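Local coordinates for esterase (Pelagibacterium halotolerans, PDB 5DWD), which probably hydrolyses carboxylic ester bonds, as a carboxylesterase of the phospholipase/carboxylesterase branch of the alpha/beta-hydrolase superfamily, at residues 46-50 against 139-145; 136-140 against 221-225. One frame throughout, in Å; residues are numbered along the deposited sequence.

Followed from the N terminus, the chain first enters interaction 1 at the end of strand 42-47, where residues 46-50 run off the sheet. It returns there 89 residues later, after strand 133-138, closing the longer of the two loops. Strand 133-138 opens interaction 2, which closes 81 residues further on at 221-225, between strand 212-217 and helix 226-239. The loops follow one another without nesting or crossing; the segments share only Ser139 and Gln140. Strands 42-47 and 133-138 are neighbours in the sheet, joined by backbone hydrogen bonds of Leu47 to Val136 and Phe138. Together the contacts gather three chain regions around the elbow between strand 133-138 and helix 140-149.

Interaction 1 (46-50 against 139-145)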
loop_
_atom_site.group_PDB
_atom_site.type_symbol
_atom_site.label_atom_id
_atom_site.label_comp_id
_atom_site.label_asym_id
_atom_site.label_seq_id
_atom_site.Cartn_x
_atom_site.Cartn_y
_atom_site.Cartn_z
ATOM N N LEU B 46 -1.575 -20.280 0.980
ATOM C CA LEU B 46 -0.776 -20.824 -0.118
ATOM C C LEU B 46 -1.669 -21.403 -1.170
ATOM O O LEU B 46 -2.444 -22.259 -0.882
ATOM C CB LEU B 46 0.111 -21.982 0.420
ATOM C CG LEU B 46 1.038 -21.613 1.555
ATOM C CD1 LEU B 46 1.375 -22.796 2.438
ATOM C CD2 LEU B 46 2.329 -21.009 1.004
ATOM N N LEU B 47 -1.500 -20.969 -2.428
ATOM C CA LEU B 47 -2.397 -21.335 -3.538
ATOM C C LEU B 47 -1.611 -22.180 -4.546
ATOM O O LEU B 47 -0.659 -21.666 -5.214
ATOM C CB LEU B 47 -3.002 -20.113 -4.196
ATOM C CG LEU B 47 -3.718 -19.088 -3.297
ATOM C CD1 LEU B 47 -4.259 -17.947 -4.156
ATOM C CD2 LEU B 47 -4.852 -19.801 -2.549
ATOM N N HIS B 48 -2.062 -23.420 -4.688
ATOM C CA HIS B 48 -1.396 -24.382 -5.640
ATOM C C HIS B 48 -1.643 -24.105 -7.119
ATOM O O HIS B 48 -2.549 -23.332 -7.507
ATOM C CB HIS B 48 -1.749 -25.815 -5.277
ATOM C CG HIS B 48 -3.174 -26.161 -5.526
ATOM N ND1 HIS B 48 -3.660 -26.364 -6.803
ATOM C CD2 HIS B 48 -4.245 -26.280 -4.694
ATOM C CE1 HIS B 48 -4.944 -26.678 -6.751
ATOM N NE2 HIS B 48 -5.339 -26.570 -5.491
ATOM N N GLY B 49 -0.831 -24.763 -7.957
ATOM C CA GLY B 49 -0.965 -24.647 -9.394
ATOM C C GLY B 49 -1.936 -25.635 -9.989
ATOM O O GLY B 49 -2.502 -26.514 -9.323
ATOM N N TYR B 50 -2.099 -25.538 -11.314
ATOM C CA TYR B 50 -2.989 -26.400 -12.035
ATOM C C TYR B 50 -2.534 -27.832 -11.965
ATOM O O TYR B 50 -1.374 -28.142 -12.214
ATOM C CB TYR B 50 -3.007 -25.968 -13.511
ATOM C CG TYR B 50 -3.876 -26.778 -14.435
ATOM C CD1 TYR B 50 -5.283 -26.428 -14.603
ATOM C CD2 TYR B 50 -3.396 -27.817 -15.154
ATOM C CE1 TYR B 50 -6.090 -27.177 -15.468
ATOM C CE2 TYR B 50 -4.232 -28.555 -16.069
ATOM C CZ TYR B 50 -5.557 -28.238 -16.180
ATOM O OH TYR B 50 -6.376 -28.969 -17.069
ATOM N N SER B 139 2.216 -20.569 -9.997
ATOM C CA SER B 139 1.651 -20.835 -11.339
ATOM C C SER B 139 0.200 -20.325 -11.423
ATOM O O SER B 139 -0.035 -19.137 -11.179
ATOM C CB SER B 139 1.847 -22.298 -11.641
ATOM O OG SER B 139 1.668 -22.500 -13.081
ATOM N N GLN B 140 -0.757 -21.218 -11.700
ATOM C CA GLN B 140 -2.162 -20.770 -11.727
ATOM C C GLN B 140 -2.573 -20.135 -10.369
ATOM O O GLN B 140 -3.307 -19.182 -10.318
ATOM C CB GLN B 140 -3.109 -21.973 -12.030
ATOM C CG GLN B 140 -4.534 -21.467 -12.310
ATOM C CD GLN B 140 -5.463 -22.621 -12.757
ATOM O OE1 GLN B 140 -5.786 -23.489 -11.963
ATOM N NE2 GLN B 140 -5.690 -22.724 -14.041
ATOM N N GLY B 141 -2.006 -20.659 -9.255
ATOM C CA GLY B 141 -2.263 -20.050 -7.969
ATOM C C GLY B 141 -1.701 -18.687 -7.817
ATOM O O GLY B 141 -2.231 -17.868 -7.067
ATOM N N ALA B 142 -0.536 -18.430 -8.452
ATOM C CA ALA B 142 0.037 -17.107 -8.470
ATOM C C ALA B 142 -0.831 -16.132 -9.247
ATOM O O ALA B 142 -0.998 -14.967 -8.883
ATOM C CB ALA B 142 1.475 -17.168 -9.030
ATOM N N MET B 143 -1.403 -16.604 -10.339
ATOM C CA MET B 143 -2.291 -15.793 -11.177
ATOM C C MET B 143 -3.499 -15.402 -10.315
ATOM O O MET B 143 -3.903 -14.226 -10.340
ATOM C CB MET B 143 -2.690 -16.566 -12.400
ATOM C CG MET B 143 -1.560 -16.795 -13.387
ATOM S SD MET B 143 -2.111 -17.883 -14.727
ATOM C CE MET B 143 -0.556 -18.609 -15.192
ATOM N N MET B 144 -4.014 -16.356 -9.561
ATOM C CA MET B 144 -5.131 -16.058 -8.682
ATOM C C MET B 144 -4.769 -15.170 -7.524
ATOM O O MET B 144 -5.565 -14.344 -7.116
ATOM C CB MET B 144 -5.834 -17.333 -8.215
ATOM C CG MET B 144 -6.642 -18.111 -9.249
ATOM S SD MET B 144 -7.722 -17.116 -10.221
ATOM C CE MET B 144 -8.787 -16.433 -8.915
ATOM N N ALA B 145 -3.544 -15.328 -6.959
ATOM C CA ALA B 145 -3.114 -14.509 -5.860
ATOM C C ALA B 145 -3.105 -13.030 -6.247
ATOM O O ALA B 145 -3.585 -12.167 -5.513
ATOM C CB ALA B 145 -1.780 -14.941 -5.304
HETATM O O HOH W 1 -0.527 -24.000 -13.050
#
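Leu47 meets the first turns of helix 140-149 through its CD1 methyl, which lies 3.5 Å from Gly141 O and 4.1 Å from Ala145 CB. Beside it the backbones close up at Gly141: its CA makes a nearly straight CA-H...O contact with Leu47 O (3.6 Å, 167° at the hydrogen). Gly141, with no side chain, lets the helix come this close to the carbonyls of Leu47 and His48, consistent with the last glycine of a GxSxG nucleophile elbow.

Tyr50 and Gln140 pack with ring and amide planes almost perpendicular. Gln140 NE2 comes obliquely to the ring, 3.8 Å from Tyr50 CD1, while OE1 lies at the ring edge, in its plane. Gln140 CG stands anti to the backbone N (chi1 -170°) and the chain continues extended, which carries the amide to Tyr50 and on to Trp91, whose backbone N is hydrogen-bonded to OE1; NE2 bonds weakly to Phe92 O. Water 1 bridges the segments, accepting from Tyr50 N at 2.8 Å and bonding Ser139 OG at 2.7 Å; OG is also hydrogen-bonded to His222 NE2.

In the second shell, His48 ND1 donates to Gly49 O (2.8 Å) while its NE2 is bonded to Ala78 N, which fixes the imidazole. His48 O is taken by Trp91 NE1. A polar, water-holding site thus adjoins Ser139, the probable nucleophile; Tyr50 also lines the glycol ether pocket.

Interaction 2 (136-140 against 221-225); sequences VGFSQ and GHTIA
Ser139 and His222 meet through a short hydrogen bond, OG to NE2 at 2.7 Å, with the hydroxyl oxygen at the edge of the imidazole and in its plane. His222 NE2 meets OG nearly at right angles to the CB-OG bond of Ser139, which also brings Ser139 CB to 3.3 Å from NE2. On the histidine, CG lies anti to the backbone N (chi1 -163°), which swings the ring from its loop toward the end of strand 133-138.

Phe138 approaches the same imidazole from another direction. Its CZ sits over one face of the His222 ring, displaced toward the rim and 3.7 Å from CD2. The two rings are inclined at 41° with centroids 4.8 Å apart, neither stacked nor edge-to-face. The histidine is therefore approached at its edge by a hydroxyl and over a face by an aromatic carbon, two contacts that together limit its tilt.

The phenylalanine also runs along the incoming loop. Its CE1 comes within 3.9 Å of Thr223 CA, and CD1 lies 4.1 Å from Ile224 CG1, the two side chains passing each other in opposite senses. Both Phe138 and Ile224 rest in addition on Phe162 of strand 158-162, which places this apolar patch beside the sheet.

His222 is the centre of an inverse gamma turn, a sharp bend in the loop before helix 226-239. Its other nitrogen, ND1, is hydrogen-bonded to Asp190 OD2. The resulting chain of Asp190, His222 and Ser139 is consistent with the Ser-His-Asp catalytic triad of alpha/beta hydrolases, in which the histidine acts as general base toward the serine while the aspartate orients it.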
loop_
_atom_site.group_PDB
_atom_site.type_symbol
_atom_site.label_atom_id
_atom_site.label_comp_id
_atom_site.label_asym_id
_atom_site.label_seq_id
_atom_site.Cartn_x
_atom_site.Cartn_y
_atom_site.Cartn_z
ATOM N N VAL B 136 0.182 -16.200 -1.089
ATOM C CA VAL B 136 1.311 -16.802 -1.793
ATOM C C VAL B 136 0.772 -17.789 -2.832
ATOM O O VAL B 136 -0.024 -18.667 -2.489
ATOM C CB VAL B 136 2.246 -17.511 -0.792
ATOM C CG1 VAL B 136 3.426 -18.174 -1.496
ATOM C CG2 VAL B 136 2.736 -16.452 0.197
ATOM N N GLY B 137 1.197 -17.669 -4.084
ATOM C CA GLY B 137 0.728 -18.647 -5.083
ATOM C C GLY B 137 1.817 -19.120 -6.005
ATOM O O GLY B 137 2.822 -18.449 -6.155
ATOM N N PHE B 138 1.608 -20.312 -6.569
ATOM C CA PHE B 138 2.470 -20.838 -7.608
ATOM C C PHE B 138 1.673 -21.076 -8.874
ATOM O O PHE B 138 0.601 -21.697 -8.829
ATOM C CB PHE B 138 3.112 -22.168 -7.181
ATOM C CG PHE B 138 3.951 -22.822 -8.256
ATOM C CD1 PHE B 138 5.133 -22.270 -8.658
ATOM C CD2 PHE B 138 3.563 -23.991 -8.860
ATOM C CE1 PHE B 138 5.894 -22.843 -9.672
ATOM C CE2 PHE B 138 4.342 -24.599 -9.844
ATOM C CZ PHE B 138 5.495 -23.997 -10.282
ATOM N N SER B 139 2.216 -20.569 -9.997
ATOM C CA SER B 139 1.651 -20.835 -11.339
ATOM C C SER B 139 0.200 -20.325 -11.423
ATOM O O SER B 139 -0.035 -19.137 -11.179
ATOM C CB SER B 139 1.847 -22.298 -11.641
ATOM O OG SER B 139 1.668 -22.500 -13.081
ATOM N N GLN B 140 -0.757 -21.218 -11.700
ATOM C CA GLN B 140 -2.162 -20.770 -11.727
ATOM C C GLN B 140 -2.573 -20.135 -10.369
ATOM O O GLN B 140 -3.307 -19.182 -10.318
ATOM C CB GLN B 140 -3.109 -21.973 -12.030
ATOM C CG GLN B 140 -4.534 -21.467 -12.310
ATOM C CD GLN B 140 -5.463 -22.621 -12.757
ATOM O OE1 GLN B 140 -5.786 -23.489 -11.963
ATOM N NE2 GLN B 140 -5.690 -22.724 -14.041
ATOM N N GLY B 221 13.398 -23.687 -14.214
ATOM C CA GLY B 221 12.182 -23.745 -15.010
ATOM C C GLY B 221 10.972 -23.522 -14.090
ATOM O O GLY B 221 10.967 -22.622 -13.241
ATOM N N HIS B 222 9.933 -24.303 -14.361
ATOM C CA HIS B 222 8.587 -24.113 -13.768
ATOM C C HIS B 222 8.578 -24.821 -12.423
ATOM O O HIS B 222 8.032 -25.914 -12.241
ATOM C CB HIS B 222 7.465 -24.546 -14.701
ATOM C CG HIS B 222 6.111 -24.011 -14.340
ATOM N ND1 HIS B 222 5.840 -22.679 -14.380
ATOM C CD2 HIS B 222 4.946 -24.624 -13.912
ATOM C CE1 HIS B 222 4.583 -22.466 -14.001
ATOM N NE2 HIS B 222 4.027 -23.627 -13.742
ATOM N N THR B 223 9.187 -24.153 -11.489
ATOM C CA THR B 223 9.320 -24.621 -10.090
ATOM C C THR B 223 9.699 -23.454 -9.188
ATOM O O THR B 223 9.807 -22.328 -9.669
ATOM C CB THR B 223 10.357 -25.735 -10.018
ATOM O OG1 THR B 223 10.307 -26.351 -8.757
ATOM C CG2 THR B 223 11.740 -25.193 -10.315
ATOM N N ILE B 224 9.878 -23.714 -7.900
ATOM C CA ILE B 224 10.474 -22.756 -6.977
ATOM C C ILE B 224 11.927 -23.205 -6.711
ATOM O O ILE B 224 12.119 -24.328 -6.145
ATOM C CB ILE B 224 9.669 -22.685 -5.659
ATOM C CG1 ILE B 224 8.221 -22.298 -5.948
ATOM C CG2 ILE B 224 10.334 -21.736 -4.702
ATOM C CD1 ILE B 224 7.309 -22.106 -4.751
ATOM N N ALA B 225 12.847 -22.416 -7.227
ATOM C CA ALA B 225 14.319 -22.655 -7.148
ATOM C C ALA B 225 14.716 -22.302 -5.709
ATOM O O ALA B 225 14.068 -21.499 -5.031
ATOM C CB ALA B 225 15.083 -21.836 -8.141
#